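Local coordinates for protein nigritoxine (Vibrio nigripulchritudo, PDB 5M41) that acts as a bacterial toxin against crustaceans and insects, at residues Tyr81-Met86 with Gln129-Trp134; Leu103-Lys108 with Glu125-Asn130; Asn120-Glu125 with Trp159-Phe164. One frame throughout, in Å; residues are numbered along the deposited sequence.

Contact 1 of 3, residues Tyr81-Met86 with Gln129-Trp134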
loop_
_atom_site.group_PDB
_atom_site.type_symbol
_atom_site.label_atom_id
_atom_site.label_comp_id
_atom_site.label_asym_id
_atom_site.label_seq_id
_atom_site.Cartn_x
_atom_site.Cartn_y
_atom_site.Cartn_z
ATOM N N TYR A 81 41.709 -7.305 -27.989
ATOM C CA TYR A 81 42.804 -6.888 -27.131
ATOM C C TYR A 81 42.599 -7.529 -25.782
ATOM O O TYR A 81 41.454 -7.771 -25.369
ATOM C CB TYR A 81 42.687 -5.390 -26.860
ATOM C CG TYR A 81 42.942 -4.436 -28.003
ATOM C CD1 TYR A 81 44.064 -4.568 -28.818
ATOM C CD2 TYR A 81 42.112 -3.344 -28.201
ATOM C CE1 TYR A 81 44.326 -3.661 -29.844
ATOM C CE2 TYR A 81 42.350 -2.431 -29.225
ATOM C CZ TYR A 81 43.460 -2.593 -30.033
ATOM O OH TYR A 81 43.712 -1.688 -31.021
ATOM N N GLY A 82 43.691 -7.713 -25.055
ATOM C CA GLY A 82 43.599 -7.953 -23.606
ATOM C C GLY A 82 43.218 -6.677 -22.873
ATOM O O GLY A 82 43.966 -6.207 -22.030
ATOM N N ALA A 83 42.043 -6.120 -23.177
ATOM C CA ALA A 83 41.621 -4.856 -22.590
ATOM C C ALA A 83 40.104 -4.846 -22.503
ATOM O O ALA A 83 39.442 -5.101 -23.494
ATOM C CB ALA A 83 42.118 -3.675 -23.444
ATOM N N THR A 84 39.551 -4.538 -21.337
ATOM C CA THR A 84 38.100 -4.583 -21.161
ATOM C C THR A 84 37.441 -3.430 -21.936
ATOM O O THR A 84 38.001 -2.343 -22.010
ATOM C CB THR A 84 37.780 -4.527 -19.671
ATOM O OG1 THR A 84 38.510 -5.567 -19.002
ATOM C CG2 THR A 84 36.276 -4.668 -19.410
ATOM N N ASN A 85 36.297 -3.680 -22.565
ATOM C CA ASN A 85 35.522 -2.616 -23.248
ATOM C C ASN A 85 36.154 -2.055 -24.522
ATOM O O ASN A 85 35.702 -1.022 -25.039
ATOM C CB ASN A 85 35.252 -1.448 -22.295
ATOM C CG ASN A 85 34.391 -1.857 -21.095
ATOM O OD1 ASN A 85 33.396 -2.578 -21.249
ATOM N ND2 ASN A 85 34.763 -1.387 -19.900
ATOM N N MET A 86 37.222 -2.682 -24.997
ATOM C CA MET A 86 38.016 -2.102 -26.094
ATOM C C MET A 86 38.270 -3.066 -27.214
ATOM O O MET A 86 38.399 -4.287 -27.002
ATOM C CB MET A 86 39.361 -1.592 -25.560
ATOM C CG MET A 86 39.231 -0.478 -24.525
ATOM S SD MET A 86 40.810 -0.033 -23.766
ATOM C CE MET A 86 41.715 0.428 -25.249
ATOM N N GLN A 129 41.746 2.055 -16.698
ATOM C CA GLN A 129 40.814 1.228 -15.892
ATOM C C GLN A 129 40.464 -0.092 -16.560
ATOM O O GLN A 129 39.994 -1.007 -15.909
ATOM C CB GLN A 129 39.466 1.943 -15.783
ATOM C CG GLN A 129 39.245 2.764 -14.554
ATOM C CD GLN A 129 37.982 3.605 -14.683
ATOM O OE1 GLN A 129 37.153 3.423 -15.597
ATOM N NE2 GLN A 129 37.842 4.557 -13.777
ATOM N N ASN A 130 40.601 -0.143 -17.877
ATOM C CA ASN A 130 40.218 -1.324 -18.646
ATOM C C ASN A 130 41.227 -2.459 -18.567
ATOM O O ASN A 130 40.992 -3.550 -19.129
ATOM C CB ASN A 130 39.951 -0.936 -20.098
ATOM C CG ASN A 130 38.632 -0.194 -20.276
ATOM O OD1 ASN A 130 37.694 -0.421 -19.533
ATOM N ND2 ASN A 130 38.547 0.669 -21.287
ATOM N N PHE A 131 42.334 -2.215 -17.847
ATOM C CA PHE A 131 43.381 -3.198 -17.667
ATOM C C PHE A 131 43.390 -3.717 -16.235
ATOM O O PHE A 131 43.094 -2.977 -15.309
ATOM C CB PHE A 131 44.743 -2.586 -18.061
ATOM C CG PHE A 131 44.810 -2.184 -19.522
ATOM C CD1 PHE A 131 45.140 -3.117 -20.511
ATOM C CD2 PHE A 131 44.507 -0.875 -19.911
ATOM C CE1 PHE A 131 45.193 -2.741 -21.854
ATOM C CE2 PHE A 131 44.535 -0.500 -21.249
ATOM C CZ PHE A 131 44.878 -1.437 -22.227
ATOM N N THR A 132 43.718 -4.993 -16.054
ATOM C CA THR A 132 43.843 -5.567 -14.716
ATOM C C THR A 132 45.025 -4.943 -13.969
ATOM O O THR A 132 45.853 -4.249 -14.585
ATOM C CB THR A 132 44.049 -7.090 -14.785
ATOM O OG1 THR A 132 45.324 -7.376 -15.396
ATOM C CG2 THR A 132 42.876 -7.796 -15.578
ATOM N N SER A 133 45.119 -5.191 -12.655
ATOM C CA SER A 133 46.314 -4.787 -11.886
ATOM C C SER A 133 47.592 -5.307 -12.510
ATOM O O SER A 133 48.562 -4.552 -12.679
ATOM C CB SER A 133 46.251 -5.301 -10.459
ATOM O OG SER A 133 45.126 -4.766 -9.838
ATOM N N TRP A 134 47.578 -6.588 -12.874
ATOM C CA TRP A 134 48.710 -7.214 -13.561
ATOM C C TRP A 134 49.081 -6.518 -14.849
ATOM O O TRP A 134 50.266 -6.307 -15.126
ATOM C CB TRP A 134 48.380 -8.681 -13.834
ATOM C CG TRP A 134 49.462 -9.428 -14.574
ATOM C CD1 TRP A 134 49.461 -9.818 -15.905
ATOM C CD2 TRP A 134 50.750 -9.866 -14.047
ATOM N NE1 TRP A 134 50.615 -10.471 -16.225
ATOM C CE2 TRP A 134 51.430 -10.542 -15.146
ATOM C CE3 TRP A 134 51.379 -9.786 -12.807
ATOM C CZ2 TRP A 134 52.689 -11.097 -15.001
ATOM C CZ3 TRP A 134 52.662 -10.337 -12.674
ATOM C CH2 TRP A 134 53.295 -10.985 -13.746
#
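Asn130 meets the 81-86 turn with both its backbone carbonyl and its side-chain amide. The backbone bond is the straighter one: Thr84 N donates to Asn130 O over 2.8 Å at 170°. Thr84 OG1 also lies near that oxygen, but this approach is weak, and the hydroxyl proton may go to another acceptor. The main partner of Thr84 OG1 is His188 ND1 of helix 177-191, with Arg184 NE of the same helix bonded to it as well.

Among the side-chain amides, Asn85 ND2 donates to Asn130 OD1 at 3.1 Å, coming from above the carbonyl plane. The two amide planes stand 71° apart. Asn85 is gripped from elsewhere as well, OD1 by Tyr41 and ND2 by Leu202 O. At the other branch, Asn130 ND2 gives a weak bond to Met86 SD, 3.4 Å away, while its stronger acceptor is Asn102 OD1. With both branches engaged, the rotation of the buried amide of Asn130 is well defined.

The apolar part belongs to Phe131. Its CE1 rests 3.6 Å from Ala83 CB, and Met86 SD lies 5.3 Å from the ring centroid in an oblique Met-aromatic contact. With CG anti to the carbonyl carbon (chi1 -63°), the ring comes obliquely beside Gly82 O and Ala83 CB.

Residues Ala83 to Met86 form a type II beta turn, entered through an inverse gamma turn centred on Gly82. This is the connection between antiparallel strands 77-80 and 86-90. The chain leaving helix 125-128 runs against it just before Thr132 caps helix 133-136, with helices 177-191 and 195-203 packed alongside and strand 98-102 bordering Met86.

Contact 2 of 3, residues Leu103-Lys108 with Glu125-Asn130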
loop_
_atom_site.group_PDB
_atom_site.type_symbol
_atom_site.label_atom_id
_atom_site.label_comp_id
_atom_site.label_asym_id
_atom_site.label_seq_id
_atom_site.Cartn_x
_atom_site.Cartn_y
_atom_site.Cartn_z
ATOM N N LEU A 103 34.262 1.411 -25.098
ATOM C CA LEU A 103 32.836 1.543 -24.818
ATOM C C LEU A 103 32.556 2.201 -23.478
ATOM O O LEU A 103 31.442 2.694 -23.253
ATOM C CB LEU A 103 32.133 0.186 -24.903
ATOM C CG LEU A 103 32.225 -0.557 -26.232
ATOM C CD1 LEU A 103 31.685 -1.962 -26.032
ATOM C CD2 LEU A 103 31.460 0.164 -27.349
ATOM N N ASN A 104 33.550 2.226 -22.590
ATOM C CA ASN A 104 33.353 2.808 -21.252
ATOM C C ASN A 104 33.950 4.210 -21.080
ATOM O O ASN A 104 34.046 4.703 -19.953
ATOM C CB ASN A 104 33.907 1.879 -20.159
ATOM C CG ASN A 104 33.255 2.125 -18.808
ATOM O OD1 ASN A 104 32.050 2.331 -18.745
ATOM N ND2 ASN A 104 34.036 2.117 -17.731
ATOM N N SER A 105 34.381 4.846 -22.172
ATOM C CA SER A 105 34.958 6.190 -22.055
ATOM C C SER A 105 33.862 7.242 -22.029
ATOM O O SER A 105 33.031 7.261 -22.914
ATOM C CB SER A 105 35.893 6.494 -23.220
ATOM O OG SER A 105 36.418 7.821 -23.125
ATOM N N PRO A 106 33.866 8.129 -21.029
ATOM C CA PRO A 106 32.882 9.222 -21.008
ATOM C C PRO A 106 32.903 10.083 -22.287
ATOM O O PRO A 106 31.857 10.431 -22.834
ATOM C CB PRO A 106 33.326 10.079 -19.822
ATOM C CG PRO A 106 34.160 9.177 -18.975
ATOM C CD PRO A 106 34.791 8.166 -19.884
ATOM N N ASP A 107 34.086 10.385 -22.787
ATOM C CA ASP A 107 34.209 11.423 -23.789
ATOM C C ASP A 107 34.896 10.963 -25.081
ATOM O O ASP A 107 34.705 11.565 -26.128
ATOM C CB ASP A 107 34.922 12.627 -23.170
ATOM C CG ASP A 107 36.244 12.252 -22.531
ATOM O OD1 ASP A 107 37.256 12.886 -22.882
ATOM O OD2 ASP A 107 36.290 11.316 -21.690
ATOM N N LYS A 108 35.668 9.878 -25.008
ATOM C CA LYS A 108 36.333 9.319 -26.198
ATOM C C LYS A 108 35.881 7.885 -26.477
ATOM O O LYS A 108 36.710 6.936 -26.394
ATOM C CB LYS A 108 37.867 9.367 -26.026
ATOM C CG LYS A 108 38.475 10.761 -25.977
ATOM C CD LYS A 108 39.254 11.073 -27.257
ATOM C CE LYS A 108 38.343 11.364 -28.456
ATOM N NZ LYS A 108 38.913 10.869 -29.742
ATOM N N GLU A 125 42.301 7.907 -17.562
ATOM C CA GLU A 125 41.980 6.869 -16.619
ATOM C C GLU A 125 40.884 5.940 -17.166
ATOM O O GLU A 125 40.870 4.748 -16.861
ATOM C CB GLU A 125 41.564 7.527 -15.287
ATOM C CG GLU A 125 41.330 6.591 -14.097
ATOM C CD GLU A 125 42.502 5.657 -13.794
ATOM O OE1 GLU A 125 43.655 5.981 -14.135
ATOM O OE2 GLU A 125 42.271 4.577 -13.200
ATOM N N SER A 126 39.990 6.475 -17.997
ATOM C CA SER A 126 38.930 5.658 -18.566
ATOM C C SER A 126 39.459 4.569 -19.515
ATOM O O SER A 126 38.713 3.641 -19.855
ATOM C CB SER A 126 37.867 6.519 -19.251
ATOM O OG SER A 126 38.323 6.994 -20.506
ATOM N N PHE A 127 40.716 4.700 -19.948
ATOM C CA PHE A 127 41.401 3.662 -20.730
ATOM C C PHE A 127 42.200 2.756 -19.801
ATOM O O PHE A 127 42.151 1.522 -19.895
ATOM C CB PHE A 127 42.316 4.282 -21.796
ATOM C CG PHE A 127 41.569 4.817 -22.988
ATOM C CD1 PHE A 127 41.396 4.035 -24.125
ATOM C CD2 PHE A 127 40.979 6.084 -22.953
ATOM C CE1 PHE A 127 40.683 4.521 -25.217
ATOM C CE2 PHE A 127 40.259 6.574 -24.046
ATOM C CZ PHE A 127 40.122 5.794 -25.179
ATOM N N ARG A 128 42.888 3.383 -18.862
ATOM C CA ARG A 128 43.738 2.677 -17.956
ATOM C C ARG A 128 42.966 1.676 -17.096
ATOM O O ARG A 128 43.499 0.606 -16.796
ATOM C CB ARG A 128 44.456 3.665 -17.054
ATOM C CG ARG A 128 45.638 3.044 -16.333
ATOM C CD ARG A 128 46.449 4.125 -15.635
ATOM N NE ARG A 128 47.204 3.541 -14.543
ATOM C CZ ARG A 128 46.740 3.406 -13.304
ATOM N NH1 ARG A 128 45.521 3.836 -12.990
ATOM N NH2 ARG A 128 47.505 2.842 -12.377
ATOM N N GLN A 129 41.746 2.055 -16.698
ATOM C CA GLN A 129 40.814 1.228 -15.892
ATOM C C GLN A 129 40.464 -0.092 -16.560
ATOM O O GLN A 129 39.994 -1.007 -15.909
ATOM C CB GLN A 129 39.466 1.943 -15.783
ATOM C CG GLN A 129 39.245 2.764 -14.554
ATOM C CD GLN A 129 37.982 3.605 -14.683
ATOM O OE1 GLN A 129 37.153 3.423 -15.597
ATOM N NE2 GLN A 129 37.842 4.557 -13.777
ATOM N N ASN A 130 40.601 -0.143 -17.877
ATOM C CA ASN A 130 40.218 -1.324 -18.646
ATOM C C ASN A 130 41.227 -2.459 -18.567
ATOM O O ASN A 130 40.992 -3.550 -19.129
ATOM C CB ASN A 130 39.951 -0.936 -20.098
ATOM C CG ASN A 130 38.632 -0.194 -20.276
ATOM O OD1 ASN A 130 37.694 -0.421 -19.533
ATOM N ND2 ASN A 130 38.547 0.669 -21.287
HETATM O O HOH W 1 36.890 1.894 -18.420
#
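Ser126 presses its CB against Pro106 CD, 3.5 Å away, and sets its hydroxyl beside that of Ser105. The latter pair is only weakly bonded, Ser105 OG donating to Ser126 OG at 3.3 Å; Ser126 OG has a stronger partner in Asp124 OD2, just before the helix. A chi1 of 76° turns Ser126 OG toward Ser105 OG. Phe127, the next residue of helix 125-128, brings its ring obliquely to Lys108, with CZ 3.8 Å from Lys108 O.

The loop joining antiparallel strands 98-102 and 110-113 is folded about an ST motif: Ser105 OG accepts from Lys108 N over 2.9 Å. One hydroxyl thus ties the bend together and reaches the helix too.

Farther along, a water bridges the segments. It accepts from Asn104 ND2 at 2.9 Å and lies 2.7 Å from Asn130 OD1 and 2.9 Å from Ser126 O, but its two protons cannot serve every oxygen nearby. The Asn130 amide is held on its other branch too, ND2 donating to Asn102 OD1. Asn104 ND2 also donates to Thr201 O, while Asn104 OD1 receives Asp205 N.

Contact 3 of 3, residues Asn120-Glu125 with Trp159-Phe164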
loop_
_atom_site.group_PDB
_atom_site.type_symbol
_atom_site.label_atom_id
_atom_site.label_comp_id
_atom_site.label_asym_id
_atom_site.label_seq_id
_atom_site.Cartn_x
_atom_site.Cartn_y
_atom_site.Cartn_z
ATOM N N ASN A 120 50.067 6.952 -28.546
ATOM C CA ASN A 120 50.872 7.550 -27.482
ATOM C C ASN A 120 50.174 8.679 -26.740
ATOM O O ASN A 120 50.465 8.921 -25.568
ATOM C CB ASN A 120 52.237 7.999 -28.015
ATOM C CG ASN A 120 53.080 6.828 -28.467
ATOM O OD1 ASN A 120 54.039 6.452 -27.800
ATOM N ND2 ASN A 120 52.707 6.221 -29.587
ATOM N N ASN A 121 49.242 9.339 -27.420
ATOM C CA ASN A 121 48.481 10.450 -26.858
ATOM C C ASN A 121 47.276 10.028 -25.999
ATOM O O ASN A 121 46.647 10.865 -25.345
ATOM C CB ASN A 121 48.046 11.398 -27.984
ATOM C CG ASN A 121 49.229 12.146 -28.617
ATOM O OD1 ASN A 121 50.329 12.206 -28.058
ATOM N ND2 ASN A 121 49.000 12.720 -29.783
ATOM N N ILE A 122 46.967 8.732 -25.993
ATOM C CA ILE A 122 45.871 8.220 -25.165
ATOM C C ILE A 122 46.371 7.850 -23.782
ATOM O O ILE A 122 47.146 6.899 -23.623
ATOM C CB ILE A 122 45.132 7.029 -25.824
ATOM C CG1 ILE A 122 44.392 7.535 -27.064
ATOM C CG2 ILE A 122 44.125 6.427 -24.849
ATOM C CD1 ILE A 122 44.106 6.468 -28.085
ATOM N N ASN A 123 45.925 8.606 -22.784
ATOM C CA ASN A 123 46.417 8.400 -21.430
ATOM C C ASN A 123 45.382 8.472 -20.292
ATOM O O ASN A 123 45.744 8.261 -19.132
ATOM C CB ASN A 123 47.580 9.369 -21.169
ATOM C CG ASN A 123 47.177 10.805 -21.345
ATOM O OD1 ASN A 123 46.139 11.233 -20.855
ATOM N ND2 ASN A 123 47.994 11.561 -22.070
ATOM N N ASP A 124 44.111 8.722 -20.610
ATOM C CA ASP A 124 43.021 8.943 -19.639
ATOM C C ASP A 124 42.750 7.696 -18.793
ATOM O O ASP A 124 42.911 6.565 -19.278
ATOM C CB ASP A 124 41.741 9.344 -20.414
ATOM C CG ASP A 124 40.580 9.797 -19.506
ATOM O OD1 ASP A 124 40.699 10.850 -18.837
ATOM O OD2 ASP A 124 39.529 9.123 -19.498
ATOM N N GLU A 125 42.301 7.907 -17.562
ATOM C CA GLU A 125 41.980 6.869 -16.619
ATOM C C GLU A 125 40.884 5.940 -17.166
ATOM O O GLU A 125 40.870 4.748 -16.861
ATOM C CB GLU A 125 41.564 7.527 -15.287
ATOM C CG GLU A 125 41.330 6.591 -14.097
ATOM C CD GLU A 125 42.502 5.657 -13.794
ATOM O OE1 GLU A 125 43.655 5.981 -14.135
ATOM O OE2 GLU A 125 42.271 4.577 -13.200
ATOM N N TRP A 159 51.601 7.053 -17.745
ATOM C CA TRP A 159 50.913 5.945 -18.440
ATOM C C TRP A 159 50.305 6.339 -19.780
ATOM O O TRP A 159 49.625 7.364 -19.877
ATOM C CB TRP A 159 49.859 5.333 -17.501
ATOM C CG TRP A 159 49.176 4.122 -18.082
ATOM C CD1 TRP A 159 49.483 2.780 -17.867
ATOM C CD2 TRP A 159 48.044 4.109 -19.019
ATOM N NE1 TRP A 159 48.637 1.961 -18.585
ATOM C CE2 TRP A 159 47.754 2.695 -19.295
ATOM C CE3 TRP A 159 47.270 5.087 -19.627
ATOM C CZ2 TRP A 159 46.749 2.310 -20.151
ATOM C CZ3 TRP A 159 46.247 4.679 -20.491
ATOM C CH2 TRP A 159 45.992 3.324 -20.739
ATOM N N ASN A 160 50.540 5.538 -20.827
ATOM C CA ASN A 160 49.852 5.728 -22.116
ATOM C C ASN A 160 49.785 4.470 -22.996
ATOM O O ASN A 160 50.438 3.476 -22.697
ATOM C CB ASN A 160 50.404 6.953 -22.893
ATOM C CG ASN A 160 51.797 6.733 -23.441
ATOM O OD1 ASN A 160 52.019 5.885 -24.309
ATOM N ND2 ASN A 160 52.746 7.531 -22.960
ATOM N N LEU A 161 49.012 4.526 -24.081
ATOM C CA LEU A 161 48.837 3.365 -24.973
ATOM C C LEU A 161 49.872 3.180 -26.103
ATOM O O LEU A 161 49.680 2.338 -26.997
ATOM C CB LEU A 161 47.420 3.368 -25.570
ATOM C CG LEU A 161 46.203 3.117 -24.666
ATOM C CD1 LEU A 161 44.965 3.063 -25.545
ATOM C CD2 LEU A 161 46.322 1.826 -23.858
ATOM N N GLY A 162 50.981 3.928 -26.050
ATOM C CA GLY A 162 52.058 3.795 -27.035
ATOM C C GLY A 162 52.478 2.361 -27.293
ATOM O O GLY A 162 52.786 1.992 -28.431
ATOM N N TYR A 163 52.444 1.534 -26.251
ATOM C CA TYR A 163 52.859 0.129 -26.387
ATOM C C TYR A 163 51.990 -0.715 -27.339
ATOM O O TYR A 163 52.418 -1.776 -27.796
ATOM C CB TYR A 163 53.003 -0.553 -25.016
ATOM C CG TYR A 163 51.703 -0.851 -24.297
ATOM C CD1 TYR A 163 51.171 -2.144 -24.288
ATOM C CD2 TYR A 163 51.017 0.152 -23.601
ATOM C CE1 TYR A 163 49.984 -2.428 -23.620
ATOM C CE2 TYR A 163 49.831 -0.123 -22.935
ATOM C CZ TYR A 163 49.325 -1.416 -22.943
ATOM O OH TYR A 163 48.162 -1.692 -22.270
ATOM N N PHE A 164 50.793 -0.234 -27.659
ATOM C CA PHE A 164 49.931 -0.910 -28.629
ATOM C C PHE A 164 50.614 -0.985 -30.009
ATOM O O PHE A 164 50.281 -1.828 -30.834
ATOM C CB PHE A 164 48.573 -0.194 -28.733
ATOM C CG PHE A 164 47.527 -0.673 -27.744
ATOM C CD1 PHE A 164 47.860 -0.994 -26.420
ATOM C CD2 PHE A 164 46.185 -0.769 -28.136
ATOM C CE1 PHE A 164 46.882 -1.425 -25.519
ATOM C CE2 PHE A 164 45.198 -1.189 -27.234
ATOM C CZ PHE A 164 45.550 -1.518 -25.927
HETATM O O HOH W 2 54.649 4.709 -24.899
#
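Ile122 and Leu161 make the tight part of this contact, meeting through both backbone and side chain. Leu161 N donates to Ile122 O over 3.1 Å, approaching nearly along the C=O axis, although the angle at the hydrogen is a bent 147°. The same oxygen receives a CA-H...O contact from Asn160, whose CA lies 3.3 Å away. Ile122 CG2, anti to its backbone N, packs on Leu161 CD1 at 3.5 Å, the two side chains crossing obliquely. The Ile122 side chain also touches Thr111 and Ile113 of strand 110-113; both Ile122 and Leu161 reach Leu100 and Phe127.

More open residues flank this buried pair on both sides. On one, Trp159 extends the packing to the exposed Asn123. Its six-membered ring meets Asn123 edge-on, with CE3 3.6 Å from Asn123 O near the ring plane. Elsewhere the indole touches Phe127 and Phe131.

On the other flank Asn120, Asn160 and Gly162 are partly exposed. Asn120 lays its amide against the backbone of Gly162, OD1 standing 3.4 Å from Gly162 CA; a CB on residue 162 would clash with this oxygen, so the absence of a side chain allows the approach. Asn120 ND2 bonds weakly to Pro116 O. Asn160 OD1 accepts from Gly162 N at 2.8 Å in the carbonyl plane, closing an Asx turn at the start of the 3-10 segment 162-164. Asn160 also packs directly on Asn120, its CB 3.3 Å from Asn120 O. Only the two side-chain oxygens are linked through water, which donates to Asn160 OD1 at 2.9 Å and weakly to Asn120 OD1.

No salt bridge crosses between loop 120-125 and 159-164: one backbone hydrogen bond lies beside an apolar pair, and water takes part on the more exposed amide side.

How the contacts relate
The three contacts form one continuous patch at the same side of the chain's centre, their centres 10 to 12 Å apart. Contacts 1 and 2 share Gln129 and Asn130, and Asn85 O lies 2.8 Å from Leu103 N, a probable hydrogen bond between their loops. The residue ranges of contacts 2 and 3 overlap at Glu125, and the two meet physically through Phe127, whose CG is 3.5 Å from Ile122 CG2. Aromatic packing joins contacts 1 and 3: Phe131 CE2 lies 3.7 Å from Trp159 CZ2. The bound magnesium ion, at a site formed by Val189, Glu192 and Asp195, is about 12 Å from the Thr84 side chain; Ser133 of contact 1 hydrogen-bonds Glu192.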